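Local coordinates for ribonucleoside-diphosphate reductase, alpha chain (Actinobacillus ureae ATCC 25976, PDB 6DQX), which probably reduces ribonucleoside diphosphates to deoxyribonucleotides, as the catalytic alpha subunit of a class Id ribonucleotide reductase, at residues F106-D112 with S135-I141; T120-M126 with P331-R335; Q180-Y184 with A271-T276; Y209-G215 with I245-K251. All blocks are in the same frame, centred on the assembly; numbering follows the deposited sequence.

Interaction 1: residues F106-D112 with S135-I141; sequences FGSYIGD and SAYFGDI. With EDO (1,2-ethanediol), chain H.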
loop_
_atom_site.group_PDB
_atom_site.type_symbol
_atom_site.label_atom_id
_atom_site.label_comp_id
_atom_site.label_asym_id
_atom_site.label_seq_id
_atom_site.Cartn_x
_atom_site.Cartn_y
_atom_site.Cartn_z
ATOM N N PHE A 106 0.412 14.911 10.053
ATOM C CA PHE A 106 1.343 13.789 10.099
ATOM C C PHE A 106 2.149 13.842 8.796
ATOM O O PHE A 106 1.590 13.667 7.695
ATOM C CB PHE A 106 0.574 12.473 10.247
ATOM C CG PHE A 106 1.436 11.294 10.593
ATOM C CD1 PHE A 106 2.308 10.750 9.662
ATOM C CD2 PHE A 106 1.380 10.723 11.862
ATOM C CE1 PHE A 106 3.115 9.666 9.976
ATOM C CE2 PHE A 106 2.184 9.631 12.182
ATOM C CZ PHE A 106 3.066 9.111 11.245
ATOM N N GLY A 107 3.432 14.143 8.914
ATOM C CA GLY A 107 4.293 14.387 7.759
ATOM C C GLY A 107 5.483 13.489 7.718
ATOM O O GLY A 107 6.313 13.533 8.620
ATOM N N SER A 108 5.567 12.659 6.676
ATOM C CA SER A 108 6.629 11.657 6.558
ATOM C C SER A 108 7.654 12.020 5.491
ATOM O O SER A 108 7.336 12.651 4.458
ATOM C CB SER A 108 6.063 10.272 6.240
ATOM O OG SER A 108 4.971 9.974 7.083
ATOM N N TYR A 109 8.881 11.603 5.747
ATOM C CA TYR A 109 9.965 11.674 4.787
ATOM C C TYR A 109 10.084 10.283 4.159
ATOM O O TYR A 109 10.201 9.295 4.878
ATOM C CB TYR A 109 11.261 12.050 5.487
ATOM C CG TYR A 109 12.469 11.944 4.618
ATOM C CD1 TYR A 109 12.852 12.988 3.793
ATOM C CD2 TYR A 109 13.233 10.753 4.607
ATOM C CE1 TYR A 109 13.971 12.866 2.977
ATOM C CE2 TYR A 109 14.319 10.623 3.780
ATOM C CZ TYR A 109 14.688 11.675 2.982
ATOM O OH TYR A 109 15.804 11.534 2.179
ATOM N N ILE A 110 10.042 10.220 2.834
ATOM C CA ILE A 110 10.176 8.923 2.120
ATOM C C ILE A 110 11.615 8.703 1.662
ATOM O O ILE A 110 12.070 9.323 0.710
ATOM C CB ILE A 110 9.219 8.831 0.917
ATOM C CG1 ILE A 110 7.783 9.126 1.369
ATOM C CG2 ILE A 110 9.310 7.410 0.295
ATOM C CD1 ILE A 110 6.726 9.131 0.288
ATOM N N GLY A 111 12.361 7.834 2.354
ATOM C CA GLY A 111 13.714 7.508 1.915
ATOM C C GLY A 111 13.705 6.723 0.611
ATOM O O GLY A 111 12.721 6.070 0.276
ATOM N N ASP A 112 14.818 6.782 -0.111
ATOM C CA ASP A 112 14.928 6.205 -1.452
ATOM C C ASP A 112 15.146 4.677 -1.402
ATOM O O ASP A 112 16.185 4.167 -1.852
ATOM C CB ASP A 112 16.091 6.890 -2.182
ATOM C CG ASP A 112 16.162 6.553 -3.660
ATOM O OD1 ASP A 112 15.117 6.386 -4.342
ATOM O OD2 ASP A 112 17.301 6.498 -4.155
ATOM N N SER A 135 0.645 13.609 5.055
ATOM C CA SER A 135 1.419 14.162 3.967
ATOM C C SER A 135 2.780 13.517 3.932
ATOM O O SER A 135 3.270 12.984 4.953
ATOM C CB SER A 135 1.566 15.698 4.143
ATOM O OG SER A 135 2.242 15.970 5.363
ATOM N N ALA A 136 3.438 13.633 2.791
ATOM C CA ALA A 136 4.786 13.128 2.661
ATOM C C ALA A 136 5.637 13.800 1.610
ATOM O O ALA A 136 5.141 14.341 0.594
ATOM C CB ALA A 136 4.756 11.594 2.440
ATOM N N TYR A 137 6.936 13.751 1.838
ATOM C CA TYR A 137 7.918 14.299 0.902
ATOM C C TYR A 137 8.490 13.190 0.009
ATOM O O TYR A 137 9.082 12.246 0.521
ATOM C CB TYR A 137 9.056 14.971 1.647
ATOM C CG TYR A 137 10.152 15.527 0.768
ATOM C CD1 TYR A 137 9.893 16.556 -0.147
ATOM C CD2 TYR A 137 11.439 15.035 0.834
ATOM C CE1 TYR A 137 10.911 17.080 -0.950
ATOM C CE2 TYR A 137 12.464 15.535 0.021
ATOM C CZ TYR A 137 12.184 16.563 -0.868
ATOM O OH TYR A 137 13.179 17.091 -1.661
ATOM N N PHE A 138 8.370 13.396 -1.302
ATOM C CA PHE A 138 8.785 12.432 -2.362
ATOM C C PHE A 138 10.087 12.792 -3.055
ATOM O O PHE A 138 10.603 12.005 -3.877
ATOM C CB PHE A 138 7.671 12.322 -3.415
ATOM C CG PHE A 138 6.478 11.563 -2.952
ATOM C CD1 PHE A 138 5.580 12.122 -2.057
ATOM C CD2 PHE A 138 6.230 10.265 -3.410
ATOM C CE1 PHE A 138 4.468 11.444 -1.624
ATOM C CE2 PHE A 138 5.117 9.594 -2.978
ATOM C CZ PHE A 138 4.228 10.160 -2.082
ATOM N N GLY A 139 10.648 13.961 -2.748
ATOM C CA GLY A 139 11.733 14.514 -3.541
ATOM C C GLY A 139 13.094 13.848 -3.483
ATOM O O GLY A 139 13.961 14.143 -4.312
ATOM N N ASP A 140 13.320 12.979 -2.501
ATOM C CA ASP A 140 14.566 12.220 -2.449
ATOM C C ASP A 140 14.450 10.833 -3.087
ATOM O O ASP A 140 15.439 10.105 -3.135
ATOM C CB ASP A 140 15.109 12.156 -1.012
ATOM C CG ASP A 140 15.823 13.452 -0.595
ATOM O OD1 ASP A 140 16.183 14.268 -1.457
ATOM O OD2 ASP A 140 16.061 13.625 0.610
ATOM N N ILE A 141 13.272 10.489 -3.595
ATOM C CA ILE A 141 13.115 9.286 -4.440
ATOM C C ILE A 141 13.806 9.544 -5.788
ATOM O O ILE A 141 13.559 10.553 -6.467
ATOM C CB ILE A 141 11.630 8.928 -4.648
ATOM C CG1 ILE A 141 10.959 8.597 -3.309
ATOM C CG2 ILE A 141 11.494 7.759 -5.618
ATOM C CD1 ILE A 141 9.453 8.514 -3.374
HETATM C C1 EDO H . 13.410 1.933 -5.362
HETATM O O1 EDO H . 14.836 1.858 -5.351
HETATM C C2 EDO H . 13.009 3.297 -4.822
HETATM O O2 EDO H . 13.538 4.329 -5.666
HETATM O O HOH W 1 11.586 11.676 -0.542
#
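Ser-108 pairs with Ala-136 and bonds to the residues on either side of it: its N-H goes to Ser-135 O (2.9 Å) and its O receives Tyr-137 N (2.9 Å). Ser-135 N to Phe-106 O precedes this pair and Ile-110 N to Tyr-137 O (3.2 Å) follows it, as in regular parallel strands. Where the backbones part, a water bridges the gap: it donates to Ile-110 O and Tyr-137 O and accepts from Asp-140 N. Tyr-109 OH donates a hydrogen bond to Asp-140 OD2 (2.6 Å), arriving on the anti lone pair with the ring and carboxylate planes 74° apart. Tyr-109 and Tyr-137, each with CG anti to N, run side by side on one face of the sheet; the hydroxyl of Tyr-137 goes on to Asp-186. On the side of Ala-136, whose CB it also touches, Ile-110 CD1 stands over the centre of the Phe-138 ring, 3.6 Å from its centroid, a CH-pi contact. Ser-108 OG is taken by Glu-123, and Asp-112 pairs with Arg-142 while its OD1 accepts from an ethanediol. Helix 114-130 connects the two strands as a beta-alpha-beta crossover, with strand 181-186 continuing the sheet beyond 134-137 and helix 156-170 packing against Ile-110 and Ile-141.

Interaction 2: residues T120-M126 with P331-R335; sequences TTAEVGM and PFLDR
Arg-335 and Glu-123 clasp each other where helix 114-130, the crossover helix of a beta-alpha-beta unit in the reductase barrel, meets the start of helix 334-343. The salt bridge is bidentate and side-on: NE of Arg-335 reaches Glu-123 OE2 (3.0 Å) while NH2 reaches OE1 (2.8 Å), both nearly straight. Both oxygens lie in the guanidinium plane, yet the nitrogens approach from above the carboxylate, whose plane is turned 41° away. NH2 also donates a more bent bond to Thr-120 OG1 (137°), a hydroxyl engaged as well with Glu-116 O. The carboxylate has Ser-108 and Ser-287 as further partners, so the buried charge is gripped from several directions. A water adds to this network, donating to Glu-123 OE2 and Phe-332 O and accepting from Arg-335 N.

The apolar part centres on Phe-332. Ala-122 CB sits over one ring face, 3.6 Å from the centroid, in a CH-pi contact. Val-119 of the second subunit packs on Phe-332 and its Met-118 on Ala-122, placing this patch at the dimer interface. The Met-126 side chain crosses that of Phe-332 at about a right angle, its CG coming obliquely to the ring, 3.7 Å from Phe-332 CD2.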
loop_
_atom_site.group_PDB
_atom_site.type_symbol
_atom_site.label_atom_id
_atom_site.label_comp_id
_atom_site.label_asym_id
_atom_site.label_seq_id
_atom_site.Cartn_x
_atom_site.Cartn_y
_atom_site.Cartn_z
ATOM N N THR A 120 6.476 4.278 5.233
ATOM C CA THR A 120 5.581 5.415 4.998
ATOM C C THR A 120 4.176 4.963 4.590
ATOM O O THR A 120 3.197 5.510 5.066
ATOM C CB THR A 120 6.170 6.389 3.963
ATOM O OG1 THR A 120 7.514 6.684 4.319
ATOM C CG2 THR A 120 5.335 7.696 3.892
ATOM N N THR A 121 4.083 3.914 3.763
ATOM C CA THR A 121 2.799 3.353 3.373
ATOM C C THR A 121 1.969 2.910 4.587
ATOM O O THR A 121 0.778 3.227 4.690
ATOM C CB THR A 121 2.998 2.170 2.360
ATOM O OG1 THR A 121 3.682 2.663 1.209
ATOM C CG2 THR A 121 1.709 1.604 1.899
ATOM N N ALA A 122 2.609 2.195 5.512
ATOM C CA ALA A 122 1.930 1.722 6.697
ATOM C C ALA A 122 1.549 2.902 7.618
ATOM O O ALA A 122 0.484 2.868 8.209
ATOM C CB ALA A 122 2.792 0.698 7.434
ATOM N N GLU A 123 2.389 3.930 7.718
ATOM C CA GLU A 123 2.035 5.157 8.505
ATOM C C GLU A 123 0.774 5.777 7.980
ATOM O O GLU A 123 -0.186 5.982 8.741
ATOM C CB GLU A 123 3.141 6.203 8.458
ATOM C CG GLU A 123 4.386 5.924 9.275
ATOM C CD GLU A 123 5.463 6.971 9.022
ATOM O OE1 GLU A 123 5.583 7.460 7.882
ATOM O OE2 GLU A 123 6.217 7.312 9.951
ATOM N N VAL A 124 0.763 6.031 6.667
ATOM C CA VAL A 124 -0.385 6.621 6.000
ATOM C C VAL A 124 -1.657 5.770 6.138
ATOM O O VAL A 124 -2.759 6.288 6.385
ATOM C CB VAL A 124 -0.072 6.962 4.525
ATOM C CG1 VAL A 124 -1.316 7.472 3.802
ATOM C CG2 VAL A 124 1.043 7.995 4.427
ATOM N N GLY A 125 -1.524 4.449 6.011
ATOM C CA GLY A 125 -2.640 3.584 6.259
ATOM C C GLY A 125 -3.225 3.707 7.643
ATOM O O GLY A 125 -4.435 3.866 7.792
ATOM N N MET A 126 -2.366 3.641 8.662
ATOM C CA MET A 126 -2.823 3.708 10.035
ATOM C C MET A 126 -3.455 5.071 10.330
ATOM O O MET A 126 -4.492 5.138 11.005
ATOM C CB MET A 126 -1.684 3.464 11.032
ATOM C CG MET A 126 -1.111 2.052 11.023
ATOM S SD MET A 126 -2.385 0.819 11.288
ATOM C CE MET A 126 -2.966 1.198 12.920
ATOM N N PRO A 331 1.203 0.423 16.635
ATOM C CA PRO A 331 1.971 -0.095 15.518
ATOM C C PRO A 331 2.085 0.948 14.417
ATOM O O PRO A 331 1.050 1.576 14.102
ATOM C CB PRO A 331 1.149 -1.296 15.032
ATOM C CG PRO A 331 -0.212 -1.163 15.633
ATOM C CD PRO A 331 -0.091 -0.277 16.828
ATOM N N PHE A 332 3.336 1.126 13.932
ATOM C CA PHE A 332 3.742 1.879 12.731
ATOM C C PHE A 332 3.930 3.389 12.942
ATOM O O PHE A 332 4.414 4.067 12.042
ATOM C CB PHE A 332 2.800 1.642 11.543
ATOM C CG PHE A 332 2.792 0.223 11.059
ATOM C CD1 PHE A 332 3.957 -0.355 10.594
ATOM C CD2 PHE A 332 1.617 -0.518 11.040
ATOM C CE1 PHE A 332 3.963 -1.666 10.126
ATOM C CE2 PHE A 332 1.621 -1.827 10.559
ATOM C CZ PHE A 332 2.792 -2.392 10.107
ATOM N N LEU A 333 3.603 3.878 14.135
ATOM C CA LEU A 333 3.712 5.308 14.452
ATOM C C LEU A 333 5.002 5.674 15.227
ATOM O O LEU A 333 5.101 6.789 15.792
ATOM C CB LEU A 333 2.476 5.716 15.226
ATOM C CG LEU A 333 1.123 5.481 14.528
ATOM C CD1 LEU A 333 0.038 6.227 15.279
ATOM C CD2 LEU A 333 1.125 5.872 13.060
ATOM N N ASP A 334 6.009 4.800 15.202
ATOM C CA ASP A 334 7.244 5.034 15.989
ATOM C C ASP A 334 7.976 6.326 15.590
ATOM O O ASP A 334 8.577 6.971 16.448
ATOM C CB ASP A 334 8.227 3.850 15.958
ATOM C CG ASP A 334 8.589 3.412 14.557
ATOM O OD1 ASP A 334 7.660 3.188 13.737
ATOM O OD2 ASP A 334 9.802 3.251 14.273
ATOM N N ARG A 335 7.913 6.708 14.314
ATOM C CA ARG A 335 8.645 7.901 13.856
ATOM C C ARG A 335 7.971 9.161 14.375
ATOM O O ARG A 335 8.665 10.133 14.677
ATOM C CB ARG A 335 8.768 7.962 12.331
ATOM C CG ARG A 335 9.589 6.818 11.751
ATOM C CD ARG A 335 10.182 7.140 10.409
ATOM N NE ARG A 335 9.144 7.241 9.389
ATOM C CZ ARG A 335 9.361 7.338 8.081
ATOM N NH1 ARG A 335 10.586 7.410 7.595
ATOM N NH2 ARG A 335 8.329 7.417 7.248
HETATM O O HOH W 2 5.895 6.397 12.383
#

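Interaction 3: residues Q180-Y184 with A271-T276; sequences QFAGY and ASNLCT
Tyr-184 reaches from its strand into the bend of the 271-276 loop and donates a hydrogen bond from its hydroxyl to Asn-273 O, with OH and O 2.6 Å apart. The donor lies 16° off the carbonyl plane, and the acceptor sits at the ring edge. With CG anti to the carbonyl carbon (chi1 -73°), the ring is directed at the loop, which lies along one face and the hydroxyl end: Ala-271 CB touches CG at 3.6 Å, Ser-272 N lies 3.7 Å above one face, offset toward the rim, and Ser-272 O comes within 3.1 Å of CE1. That Ser-272 N is buried with no polar partner in the model, leaving the ring face as its neighbour.

Leu-274 is the second anchor. Its two methyls divide the strand between them, CD1 against the Phe-181 to Ala-182 peptide and Ala-182 CB (4.0 Å), CD2 against Gln-180 CB (3.8 Å), the Gln-180 and Leu-274 side chains crossing at about a right angle. Between these anchors Ala-182 CB faces the loop.

Asn-273, turned away from the strand, bonds through OD1 to Ile-278 N, and Ser-272 OG to Ile-278 O, bracing the bend from behind. The whole is an irregular loop lying across a parallel strand of the ribonucleotide reductase barrel, with strands 134-137 and 209-213 flanking that strand.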
loop_
_atom_site.group_PDB
_atom_site.type_symbol
_atom_site.label_atom_id
_atom_site.label_comp_id
_atom_site.label_asym_id
_atom_site.label_seq_id
_atom_site.Cartn_x
_atom_site.Cartn_y
_atom_site.Cartn_z
ATOM N N GLN A 180 -7.285 11.663 3.403
ATOM C CA GLN A 180 -6.715 12.831 2.740
ATOM C C GLN A 180 -5.189 12.867 2.885
ATOM O O GLN A 180 -4.637 12.786 3.994
ATOM C CB GLN A 180 -7.328 14.101 3.286
ATOM C CG GLN A 180 -8.654 14.460 2.630
ATOM C CD GLN A 180 -9.229 15.733 3.190
ATOM O OE1 GLN A 180 -9.358 15.883 4.407
ATOM N NE2 GLN A 180 -9.581 16.659 2.314
ATOM N N PHE A 181 -4.525 13.025 1.752
ATOM C CA PHE A 181 -3.083 12.953 1.658
ATOM C C PHE A 181 -2.550 13.974 0.673
ATOM O O PHE A 181 -3.153 14.209 -0.397
ATOM C CB PHE A 181 -2.677 11.526 1.226
ATOM C CG PHE A 181 -1.200 11.330 1.081
ATOM C CD1 PHE A 181 -0.397 11.086 2.193
ATOM C CD2 PHE A 181 -0.613 11.332 -0.152
ATOM C CE1 PHE A 181 0.966 10.879 2.057
ATOM C CE2 PHE A 181 0.741 11.151 -0.305
ATOM C CZ PHE A 181 1.540 10.921 0.808
ATOM N N ALA A 182 -1.425 14.579 1.011
ATOM C CA ALA A 182 -0.711 15.463 0.113
ATOM C C ALA A 182 0.721 15.049 -0.037
ATOM O O ALA A 182 1.448 14.871 0.958
ATOM C CB ALA A 182 -0.762 16.914 0.602
ATOM N N GLY A 183 1.145 14.894 -1.283
ATOM C CA GLY A 183 2.543 14.593 -1.587
ATOM C C GLY A 183 3.270 15.832 -2.053
ATOM O O GLY A 183 2.705 16.617 -2.801
ATOM N N TYR A 184 4.516 15.999 -1.636
ATOM C CA TYR A 184 5.360 17.122 -2.070
ATOM C C TYR A 184 6.557 16.676 -2.919
ATOM O O TYR A 184 7.280 15.751 -2.543
ATOM C CB TYR A 184 5.855 17.888 -0.852
ATOM C CG TYR A 184 4.778 18.730 -0.188
ATOM C CD1 TYR A 184 3.830 18.162 0.649
ATOM C CD2 TYR A 184 4.734 20.100 -0.387
ATOM C CE1 TYR A 184 2.858 18.938 1.266
ATOM C CE2 TYR A 184 3.774 20.887 0.228
ATOM C CZ TYR A 184 2.854 20.308 1.052
ATOM O OH TYR A 184 1.915 21.082 1.663
ATOM N N ALA A 271 9.078 19.776 3.282
ATOM C CA ALA A 271 7.710 19.856 2.800
ATOM C C ALA A 271 6.821 20.409 3.903
ATOM O O ALA A 271 7.197 20.424 5.081
ATOM C CB ALA A 271 7.205 18.457 2.415
ATOM N N SER A 272 5.630 20.824 3.524
ATOM C CA SER A 272 4.585 21.162 4.497
ATOM C C SER A 272 3.559 20.027 4.641
ATOM O O SER A 272 3.825 18.856 4.261
ATOM C CB SER A 272 3.990 22.541 4.124
ATOM O OG SER A 272 3.039 22.987 5.087
ATOM N N ASN A 273 2.408 20.330 5.225
ATOM C CA ASN A 273 1.400 19.343 5.555
ATOM C C ASN A 273 0.249 19.410 4.557
ATOM O O ASN A 273 0.341 20.083 3.541
ATOM C CB ASN A 273 0.879 19.567 6.964
ATOM C CG ASN A 273 0.084 20.854 7.083
ATOM O OD1 ASN A 273 0.539 21.882 6.609
ATOM N ND2 ASN A 273 -1.107 20.798 7.657
ATOM N N LEU A 274 -0.838 18.705 4.867
ATOM C CA LEU A 274 -2.018 18.683 4.010
ATOM C C LEU A 274 -2.566 20.082 3.697
ATOM O O LEU A 274 -3.035 20.321 2.590
ATOM C CB LEU A 274 -3.104 17.852 4.683
ATOM C CG LEU A 274 -4.393 17.625 3.918
ATOM C CD1 LEU A 274 -4.113 16.752 2.718
ATOM C CD2 LEU A 274 -5.415 16.950 4.828
ATOM N N CYS A 275 -2.516 21.002 4.677
ATOM C CA CYS A 275 -3.110 22.339 4.535
ATOM C C CYS A 275 -2.130 23.510 4.347
ATOM O O CYS A 275 -2.589 24.639 4.170
ATOM C CB CYS A 275 -4.032 22.603 5.716
ATOM S SG CYS A 275 -5.395 21.403 5.788
ATOM N N THR A 276 -0.832 23.200 4.305
ATOM C CA THR A 276 0.299 24.090 3.955
ATOM C C THR A 276 0.740 25.079 5.042
ATOM O O THR A 276 1.619 25.904 4.775
ATOM C CB THR A 276 0.140 24.878 2.617
ATOM O OG1 THR A 276 -0.773 25.978 2.788
ATOM C CG2 THR A 276 -0.357 24.003 1.484
#

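Interaction 4: residues Y209-G215 with I245-K251; sequences YYGVCVG and IPYLFFK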
loop_
_atom_site.group_PDB
_atom_site.type_symbol
_atom_site.label_atom_id
_atom_site.label_comp_id
_atom_site.label_asym_id
_atom_site.label_seq_id
_atom_site.Cartn_x
_atom_site.Cartn_y
_atom_site.Cartn_z
ATOM N N TYR A 209 -3.798 15.058 -2.976
ATOM C CA TYR A 209 -3.339 16.387 -3.383
ATOM C C TYR A 209 -1.826 16.405 -3.505
ATOM O O TYR A 209 -1.137 15.446 -3.121
ATOM C CB TYR A 209 -3.783 17.428 -2.353
ATOM C CG TYR A 209 -5.266 17.449 -2.147
ATOM C CD1 TYR A 209 -6.121 17.840 -3.183
ATOM C CD2 TYR A 209 -5.825 17.070 -0.926
ATOM C CE1 TYR A 209 -7.498 17.852 -3.007
ATOM C CE2 TYR A 209 -7.207 17.078 -0.732
ATOM C CZ TYR A 209 -8.035 17.470 -1.775
ATOM O OH TYR A 209 -9.399 17.468 -1.587
ATOM N N TYR A 210 -1.289 17.485 -4.059
ATOM C CA TYR A 210 0.140 17.682 -4.089
ATOM C C TYR A 210 0.561 19.132 -4.024
ATOM O O TYR A 210 -0.211 20.042 -4.328
ATOM C CB TYR A 210 0.842 16.988 -5.281
ATOM C CG TYR A 210 0.652 17.642 -6.655
ATOM C CD1 TYR A 210 -0.607 17.768 -7.220
ATOM C CD2 TYR A 210 1.732 18.141 -7.348
ATOM C CE1 TYR A 210 -0.784 18.380 -8.460
ATOM C CE2 TYR A 210 1.582 18.745 -8.581
ATOM C CZ TYR A 210 0.325 18.845 -9.130
ATOM O OH TYR A 210 0.224 19.461 -10.330
ATOM N N GLY A 211 1.811 19.287 -3.602
ATOM C CA GLY A 211 2.505 20.541 -3.545
ATOM C C GLY A 211 3.835 20.447 -4.240
ATOM O O GLY A 211 4.448 19.368 -4.323
ATOM N N VAL A 212 4.298 21.591 -4.721
ATOM C CA VAL A 212 5.567 21.699 -5.409
ATOM C C VAL A 212 6.516 22.596 -4.629
ATOM O O VAL A 212 6.167 23.741 -4.261
ATOM C CB VAL A 212 5.375 22.209 -6.847
ATOM C CG1 VAL A 212 6.732 22.457 -7.496
ATOM C CG2 VAL A 212 4.577 21.181 -7.652
ATOM N N CYS A 213 7.696 22.071 -4.356
ATOM C CA CYS A 213 8.714 22.806 -3.616
ATOM C C CYS A 213 9.594 23.610 -4.555
ATOM O O CYS A 213 10.284 23.057 -5.404
ATOM C CB CYS A 213 9.538 21.867 -2.726
ATOM S SG CYS A 213 8.544 20.611 -1.911
ATOM N N VAL A 214 9.560 24.933 -4.397
ATOM C CA VAL A 214 10.170 25.865 -5.339
ATOM C C VAL A 214 11.189 26.737 -4.631
ATOM O O VAL A 214 10.815 27.490 -3.707
ATOM C CB VAL A 214 9.089 26.805 -5.938
ATOM C CG1 VAL A 214 9.716 27.757 -6.953
ATOM C CG2 VAL A 214 7.966 26.003 -6.558
ATOM N N GLY A 215 12.454 26.630 -5.048
ATOM C CA GLY A 215 13.572 27.349 -4.453
ATOM C C GLY A 215 13.770 28.757 -5.004
ATOM O O GLY A 215 13.297 29.097 -6.094
ATOM N N ILE A 245 -4.690 23.724 -7.493
ATOM C CA ILE A 245 -3.437 23.153 -7.030
ATOM C C ILE A 245 -2.496 23.008 -8.237
ATOM O O ILE A 245 -2.951 23.168 -9.393
ATOM C CB ILE A 245 -3.709 21.828 -6.273
ATOM C CG1 ILE A 245 -4.107 20.693 -7.241
ATOM C CG2 ILE A 245 -4.751 22.044 -5.192
ATOM C CD1 ILE A 245 -3.807 19.324 -6.686
ATOM N N PRO A 246 -1.213 22.696 -8.042
ATOM C CA PRO A 246 -0.582 22.319 -6.754
ATOM C C PRO A 246 -0.509 23.430 -5.718
ATOM O O PRO A 246 -0.474 24.594 -6.066
ATOM C CB PRO A 246 0.851 21.969 -7.170
ATOM C CG PRO A 246 1.092 22.741 -8.429
ATOM C CD PRO A 246 -0.227 22.784 -9.130
ATOM N N TYR A 247 -0.380 23.037 -4.460
ATOM C CA TYR A 247 0.147 23.946 -3.424
ATOM C C TYR A 247 1.576 24.375 -3.763
ATOM O O TYR A 247 2.320 23.669 -4.456
ATOM C CB TYR A 247 0.140 23.255 -2.033
ATOM C CG TYR A 247 -1.141 22.514 -1.700
ATOM C CD1 TYR A 247 -2.364 22.984 -2.135
ATOM C CD2 TYR A 247 -1.123 21.347 -0.924
ATOM C CE1 TYR A 247 -3.537 22.335 -1.830
ATOM C CE2 TYR A 247 -2.308 20.683 -0.615
ATOM C CZ TYR A 247 -3.504 21.183 -1.083
ATOM O OH TYR A 247 -4.717 20.558 -0.807
ATOM N N LEU A 248 1.965 25.563 -3.304
ATOM C CA LEU A 248 3.324 26.031 -3.443
ATOM C C LEU A 248 4.009 26.010 -2.087
ATOM O O LEU A 248 3.449 26.484 -1.106
ATOM C CB LEU A 248 3.329 27.435 -4.013
ATOM C CG LEU A 248 2.754 27.495 -5.438
ATOM C CD1 LEU A 248 2.564 28.943 -5.847
ATOM C CD2 LEU A 248 3.678 26.773 -6.407
ATOM N N PHE A 249 5.212 25.446 -2.052
ATOM C CA PHE A 249 6.046 25.428 -0.840
ATOM C C PHE A 249 7.332 26.136 -1.211
ATOM O O PHE A 249 8.152 25.630 -1.999
ATOM C CB PHE A 249 6.246 23.993 -0.362
ATOM C CG PHE A 249 7.172 23.854 0.811
ATOM C CD1 PHE A 249 6.790 24.269 2.074
ATOM C CD2 PHE A 249 8.422 23.289 0.658
ATOM C CE1 PHE A 249 7.652 24.121 3.160
ATOM C CE2 PHE A 249 9.285 23.142 1.732
ATOM C CZ PHE A 249 8.901 23.572 2.981
ATOM N N PHE A 250 7.490 27.363 -0.710
ATOM C CA PHE A 250 8.717 28.130 -0.952
ATOM C C PHE A 250 9.784 27.717 0.036
ATOM O O PHE A 250 9.941 28.287 1.103
ATOM C CB PHE A 250 8.420 29.629 -0.902
ATOM C CG PHE A 250 7.493 30.071 -1.980
ATOM C CD1 PHE A 250 7.843 29.871 -3.312
ATOM C CD2 PHE A 250 6.267 30.652 -1.688
ATOM C CE1 PHE A 250 6.984 30.268 -4.327
ATOM C CE2 PHE A 250 5.405 31.045 -2.709
ATOM C CZ PHE A 250 5.777 30.856 -4.019
ATOM N N LYS A 251 10.545 26.702 -0.367
ATOM C CA LYS A 251 11.365 25.946 0.564
ATOM C C LYS A 251 12.486 26.761 1.172
ATOM O O LYS A 251 12.902 26.519 2.314
ATOM C CB LYS A 251 11.899 24.666 -0.112
ATOM C CG LYS A 251 12.709 24.883 -1.388
ATOM C CD LYS A 251 13.140 23.534 -1.961
ATOM C CE LYS A 251 13.561 23.639 -3.411
ATOM N NZ LYS A 251 14.155 22.349 -3.893
#
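Tyr-210 O accepts from Tyr-247 N at 3.0 Å, starting a run of backbone bonds between two parallel strands. Tyr-247 O then takes Val-212 N, Val-212 O takes Phe-249 N (2.9 Å), and Phe-249 O takes Val-214 N along a nearly straight line (168°). Further on, Lys-251 N makes a weak bond to Val-214 O.

Round this backbone the side chains sort by face. Tyr-247 OH lies over the ring of Tyr-209, 3.4 Å from CG and offset toward the rim. Further along the same face Cys-213 SG comes obliquely beside the Phe-249 ring, 3.7 Å from CD2, a sulfur-aromatic contact. On the side of Val-212, Pro-246, which follows a cis peptide bond, places CB over one face of the Tyr-210 ring, 3.8 Å from its centroid, in a CH-pi contact. Ile-245 CD1 meets the same ring at CD1 (3.6 Å). Tyr-210 gets there with CG wedged between its own N and carbonyl carbon (chi1 74°), while its backbone N is buried with no partner in the model.

Strand 209-213, helices 216-223 and 227-243, and strand 247-249 form a beta-alpha-beta crossover of the reductase barrel. Leu-236 of helix 227-243 backs Val-212, Pro-246 and Leu-248. Tyr-184 from strand 181-186 packs on Cys-213, Tyr-247 and Phe-249, and Tyr-551 meets the ring of Tyr-247. Lys-251 stretches its chain back past Gly-215, CE 3.6 Å from Gly-215 N, to salt bridges with Glu-188 and Asp-186.

Overall arrangement
Interactions 1, 3 and 4 follow one sheet: strand 134-137 of interaction 1 pairs with 181-186 of interaction 3 (Ala-136 O to Tyr-184 N, 2.8 Å), which pairs with 209-213 of interaction 4 (Phe-181 O to Tyr-209 N, 2.8 Å). Interaction 2 joins this sheet from the helix side, through Ser-108 OG to Glu-123 OE1 (2.7 Å) and Val-124 against Phe-181, and its Ala-122, Met-126, Pro-331 and Phe-332 pack on the second subunit. Its centre is about 24 Å from that of interaction 4, whereas those of 3 and 4 are about 9 Å apart. A bound magnesium ion lies about 4 Å from the side chain of Tyr-137 and about 6 Å from that of Lys-251.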